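Local coordinates for uncharacterized CBS domain-containing proteins (Corynebacterium glutamicum, PDB 2P3H), which is an uncharacterised membrane protein, a putative hemolysin and transporter that may bind flavin adenine dinucleotide, represented here by its CorC_HlyC domain, at residues A[4-14]-A[17-29]. Numbering follows the deposited sequence.
Sequences EDITETSPDKW and DGDTPLDEVERAI. With EDO (1,2-ethanediol), chain K.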
loop_
_atom_site.group_PDB
_atom_site.type_symbol
_atom_site.label_atom_id
_atom_site.label_comp_id
_atom_site.label_asym_id
_atom_site.label_seq_id
_atom_site.Cartn_x
_atom_site.Cartn_y
_atom_site.Cartn_z
ATOM N N GLU A 4 -17.535 -0.124 -1.154
ATOM C CA GLU A 4 -16.921 -1.334 -1.769
ATOM C C GLU A 4 -15.608 -1.609 -1.051
ATOM O O GLU A 4 -15.545 -1.593 0.192
ATOM C CB GLU A 4 -16.657 -1.142 -3.275
ATOM C CG GLU A 4 -17.273 0.092 -3.913
ATOM C CD GLU A 4 -16.505 1.369 -3.610
ATOM O OE1 GLU A 4 -15.735 1.816 -4.490
ATOM O OE2 GLU A 4 -16.673 1.920 -2.494
ATOM N N ASP A 5 -14.564 -1.818 -1.850
ATOM C CA ASP A 5 -13.252 -2.257 -1.395
ATOM C C ASP A 5 -12.472 -1.219 -0.594
ATOM O O ASP A 5 -11.688 -1.584 0.280
ATOM C CB ASP A 5 -12.408 -2.643 -2.613
ATOM C CG ASP A 5 -12.481 -4.106 -2.947
ATOM O OD1 ASP A 5 -11.603 -4.557 -3.710
ATOM O OD2 ASP A 5 -13.393 -4.817 -2.470
ATOM N N ILE A 6 -12.681 0.059 -0.908
ATOM C CA ILE A 6 -11.826 1.170 -0.395
ATOM C C ILE A 6 -12.700 2.297 0.177
ATOM O O ILE A 6 -13.680 2.693 -0.451
ATOM C CB ILE A 6 -10.926 1.777 -1.510
ATOM C CG1 ILE A 6 -9.918 0.743 -2.048
ATOM C CG2 ILE A 6 -10.149 3.024 -0.996
ATOM C CD1 ILE A 6 -9.090 1.244 -3.233
ATOM N N THR A 7 -12.348 2.766 1.373
ATOM C CA THR A 7 -12.987 3.939 1.967
ATOM C C THR A 7 -11.889 4.931 2.331
ATOM O O THR A 7 -10.981 4.563 3.094
ATOM C CB THR A 7 -13.733 3.574 3.287
ATOM O OG1 THR A 7 -14.675 2.526 3.062
ATOM C CG2 THR A 7 -14.432 4.784 3.887
ATOM N N GLU A 8 -11.962 6.166 1.814
ATOM C CA GLU A 8 -11.038 7.218 2.308
ATOM C C GLU A 8 -11.597 7.652 3.652
ATOM O O GLU A 8 -12.714 8.140 3.721
ATOM C CB GLU A 8 -10.891 8.436 1.369
ATOM C CG GLU A 8 -9.596 9.273 1.701
ATOM C CD GLU A 8 -9.323 10.480 0.785
ATOM O OE1 GLU A 8 -10.216 10.824 -0.026
ATOM O OE2 GLU A 8 -8.195 11.072 0.877
ATOM N N THR A 9 -10.829 7.447 4.719
ATOM C CA THR A 9 -11.349 7.683 6.067
ATOM C C THR A 9 -10.989 9.064 6.620
ATOM O O THR A 9 -11.734 9.597 7.445
ATOM C CB THR A 9 -10.918 6.567 7.030
ATOM O OG1 THR A 9 -9.494 6.457 7.012
ATOM C CG2 THR A 9 -11.497 5.196 6.550
ATOM N N SER A 10 -9.858 9.622 6.171
ATOM C CA SER A 10 -9.491 11.016 6.415
ATOM C C SER A 10 -8.503 11.365 5.283
ATOM O O SER A 10 -8.129 10.461 4.515
ATOM C CB SER A 10 -8.815 11.182 7.792
ATOM O OG SER A 10 -7.535 10.572 7.780
ATOM N N PRO A 11 -8.109 12.644 5.147
ATOM C CA PRO A 11 -7.186 12.969 4.058
ATOM C C PRO A 11 -5.941 12.103 4.073
ATOM O O PRO A 11 -5.273 11.975 5.119
ATOM C CB PRO A 11 -6.851 14.458 4.302
ATOM C CG PRO A 11 -8.089 14.978 5.024
ATOM C CD PRO A 11 -8.502 13.855 5.910
ATOM N N ASP A 12 -5.692 11.444 2.942
ATOM C CA ASP A 12 -4.485 10.625 2.764
ATOM C C ASP A 12 -4.495 9.397 3.678
ATOM O O ASP A 12 -3.440 8.856 4.002
ATOM C CB ASP A 12 -3.202 11.458 3.005
ATOM C CG ASP A 12 -2.979 12.519 1.945
ATOM O OD1 ASP A 12 -3.408 12.325 0.788
ATOM O OD2 ASP A 12 -2.373 13.557 2.291
ATOM N N LYS A 13 -5.687 8.948 4.088
ATOM C CA LYS A 13 -5.807 7.684 4.831
ATOM C C LYS A 13 -7.017 6.887 4.347
ATOM O O LYS A 13 -8.048 7.475 3.994
ATOM C CB LYS A 13 -5.923 7.923 6.344
ATOM C CG LYS A 13 -4.638 8.488 6.991
ATOM C CD LYS A 13 -4.797 8.552 8.517
ATOM C CE LYS A 13 -3.630 9.278 9.155
ATOM N NZ LYS A 13 -3.812 9.312 10.664
ATOM N N TRP A 14 -6.871 5.558 4.318
ATOM C CA TRP A 14 -7.895 4.655 3.786
ATOM C C TRP A 14 -7.983 3.387 4.632
ATOM O O TRP A 14 -7.010 2.953 5.262
ATOM C CB TRP A 14 -7.579 4.235 2.330
ATOM C CG TRP A 14 -7.411 5.386 1.390
ATOM C CD1 TRP A 14 -8.359 5.916 0.538
ATOM C CD2 TRP A 14 -6.213 6.150 1.194
ATOM N NE1 TRP A 14 -7.800 6.982 -0.152
ATOM C CE2 TRP A 14 -6.487 7.126 0.234
ATOM C CE3 TRP A 14 -4.921 6.096 1.757
ATOM C CZ2 TRP A 14 -5.523 8.056 -0.179
ATOM C CZ3 TRP A 14 -3.967 7.017 1.328
ATOM C CH2 TRP A 14 -4.276 7.972 0.369
ATOM N N ASP A 17 -9.999 -3.438 1.839
ATOM C CA ASP A 17 -10.019 -4.900 1.918
ATOM C C ASP A 17 -8.675 -5.526 1.562
ATOM O O ASP A 17 -7.885 -4.965 0.794
ATOM C CB ASP A 17 -11.096 -5.455 0.992
ATOM C CG ASP A 17 -12.487 -5.121 1.469
ATOM O OD1 ASP A 17 -12.628 -4.659 2.618
ATOM O OD2 ASP A 17 -13.444 -5.319 0.694
ATOM N N GLY A 18 -8.444 -6.716 2.097
ATOM C CA GLY A 18 -7.170 -7.404 1.895
ATOM C C GLY A 18 -6.943 -7.846 0.465
ATOM O O GLY A 18 -5.789 -8.039 0.062
ATOM N N ASP A 19 -8.024 -8.000 -0.301
ATOM C CA ASP A 19 -7.939 -8.467 -1.686
ATOM C C ASP A 19 -8.127 -7.348 -2.706
ATOM O O ASP A 19 -8.368 -7.590 -3.893
ATOM C CB ASP A 19 -8.934 -9.604 -1.924
ATOM C CG ASP A 19 -10.378 -9.140 -1.887
ATOM O OD1 ASP A 19 -10.652 -7.972 -1.528
ATOM O OD2 ASP A 19 -11.250 -9.962 -2.234
ATOM N N THR A 20 -7.966 -6.110 -2.253
ATOM C CA THR A 20 -8.109 -4.970 -3.154
ATOM C C THR A 20 -7.087 -5.025 -4.299
ATOM O O THR A 20 -5.893 -5.141 -4.046
ATOM C CB THR A 20 -7.930 -3.651 -2.385
ATOM O OG1 THR A 20 -8.881 -3.589 -1.305
ATOM C CG2 THR A 20 -8.161 -2.459 -3.319
ATOM N N PRO A 21 -7.560 -4.937 -5.548
ATOM C CA PRO A 21 -6.640 -4.942 -6.687
ATOM C C PRO A 21 -5.671 -3.780 -6.602
ATOM O O PRO A 21 -6.063 -2.671 -6.203
ATOM C CB PRO A 21 -7.584 -4.780 -7.879
ATOM C CG PRO A 21 -8.911 -5.431 -7.385
ATOM C CD PRO A 21 -8.980 -4.903 -5.990
ATOM N N LEU A 22 -4.411 -4.022 -6.949
ATOM C CA LEU A 22 -3.412 -2.972 -6.867
ATOM C C LEU A 22 -3.710 -1.762 -7.733
ATOM O O LEU A 22 -3.468 -0.634 -7.309
ATOM C CB LEU A 22 -2.014 -3.521 -7.199
ATOM C CG LEU A 22 -1.465 -4.331 -6.028
ATOM C CD1 LEU A 22 -0.233 -5.112 -6.448
ATOM C CD2 LEU A 22 -1.153 -3.436 -4.811
ATOM N N ASP A 23 -4.238 -1.962 -8.940
ATOM C CA ASP A 23 -4.555 -0.757 -9.737
ATOM C C ASP A 23 -5.529 0.193 -9.030
ATOM O O ASP A 23 -5.420 1.403 -9.182
ATOM C CB ASP A 23 -4.969 -1.087 -11.191
ATOM C CG ASP A 23 -6.229 -1.925 -11.289
ATOM O OD1 ASP A 23 -6.691 -2.524 -10.291
ATOM O OD2 ASP A 23 -6.767 -1.990 -12.415
ATOM N N GLU A 24 -6.473 -0.395 -8.292
ATOM C CA GLU A 24 -7.486 0.305 -7.507
ATOM C C GLU A 24 -6.848 1.119 -6.375
ATOM O O GLU A 24 -7.169 2.297 -6.182
ATOM C CB GLU A 24 -8.458 -0.739 -6.939
ATOM C CG GLU A 24 -9.858 -0.250 -6.633
ATOM C CD GLU A 24 -10.892 -1.369 -6.715
ATOM O OE1 GLU A 24 -11.100 -1.923 -7.824
ATOM O OE2 GLU A 24 -11.503 -1.693 -5.668
ATOM N N VAL A 25 -5.941 0.484 -5.643
ATOM C CA VAL A 25 -5.167 1.157 -4.582
ATOM C C VAL A 25 -4.373 2.330 -5.182
ATOM O O VAL A 25 -4.334 3.423 -4.611
ATOM C CB VAL A 25 -4.199 0.180 -3.855
ATOM C CG1 VAL A 25 -3.368 0.934 -2.804
ATOM C CG2 VAL A 25 -4.991 -0.967 -3.181
ATOM N N GLU A 26 -3.675 2.082 -6.291
ATOM C CA GLU A 26 -2.913 3.150 -6.947
ATOM C C GLU A 26 -3.782 4.359 -7.326
ATOM O O GLU A 26 -3.390 5.506 -7.111
ATOM C CB GLU A 26 -2.169 2.598 -8.168
ATOM C CG GLU A 26 -1.120 1.564 -7.806
ATOM C CD GLU A 26 -0.464 0.962 -9.035
ATOM O OE1 GLU A 26 -1.074 0.995 -10.133
ATOM O OE2 GLU A 26 0.671 0.464 -8.905
ATOM N N ARG A 27 -4.972 4.102 -7.880
ATOM C CA ARG A 27 -5.902 5.168 -8.247
ATOM C C ARG A 27 -6.300 5.971 -6.996
ATOM O O ARG A 27 -6.368 7.216 -7.028
ATOM C CB ARG A 27 -7.145 4.549 -8.930
ATOM C CG ARG A 27 -7.794 5.374 -10.022
ATOM C CD ARG A 27 -8.400 4.486 -11.194
ATOM N NE ARG A 27 -9.091 3.238 -10.766
ATOM C CZ ARG A 27 -8.775 1.984 -11.139
ATOM N NH1 ARG A 27 -7.767 1.725 -11.958
ATOM N NH2 ARG A 27 -9.470 0.966 -10.683
ATOM N N ALA A 28 -6.539 5.269 -5.889
ATOM C CA ALA A 28 -6.975 5.908 -4.636
ATOM C C ALA A 28 -5.899 6.791 -4.034
ATOM O O ALA A 28 -6.163 7.924 -3.644
ATOM C CB ALA A 28 -7.410 4.852 -3.604
ATOM N N ILE A 29 -4.679 6.278 -3.977
ATOM C CA ILE A 29 -3.619 6.991 -3.272
ATOM C C ILE A 29 -2.886 7.999 -4.170
ATOM O O ILE A 29 -2.155 8.866 -3.659
ATOM C CB ILE A 29 -2.637 6.024 -2.606
ATOM C CG1 ILE A 29 -1.750 5.328 -3.646
ATOM C CG2 ILE A 29 -3.422 4.966 -1.758
ATOM C CD1 ILE A 29 -0.797 4.304 -3.025
HETATM C C1 EDO K . -12.560 5.143 -3.321
HETATM O O1 EDO K . -13.424 5.529 -2.250
HETATM C C2 EDO K . -11.539 6.239 -3.576
HETATM O O2 EDO K . -10.989 6.647 -2.318
HETATM O O HOH W 1 -8.646 8.529 -2.642
#
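Helix-on-sheet packing joins the N-terminal beta hairpin of the CorC_HlyC domain, strands 6-10 and 13-17, to helix 22-29, which follows after a type I turn, Asp17 to Thr20. The segments of strand 6-10 and the helix run nearly parallel, with axes 10.2 Å apart at an angle of 22°. Strand 6-10 is an edge strand of the antiparallel sheet, and just before its start Asp5 O accepts from Asp17 N over 3.0 Å. Acidic groups gather beside this bond: in one of two modelled conformers of Asp5 its carboxylate comes close to that of Asp17, an approach that remains doubtful, while Asp17 OD1 forms a salt bridge with Lys95. Apolar packing takes over along the helix. With CG1 beside the backbone N and the chain extended beyond it (chi2 175°), Ile6 brings CD1 between Thr20 CG2 and Ala28 CB, the latter at 4.0 Å. At the helix end Ile29 CG2 sits over one face of the Trp14 six-membered ring, a CH-pi contact 3.8 Å from the centroid. At the ring edge, in its plane, a water accepts from Trp14 NE1 at 3.1 Å and donates to Ala28 O at 2.7 Å.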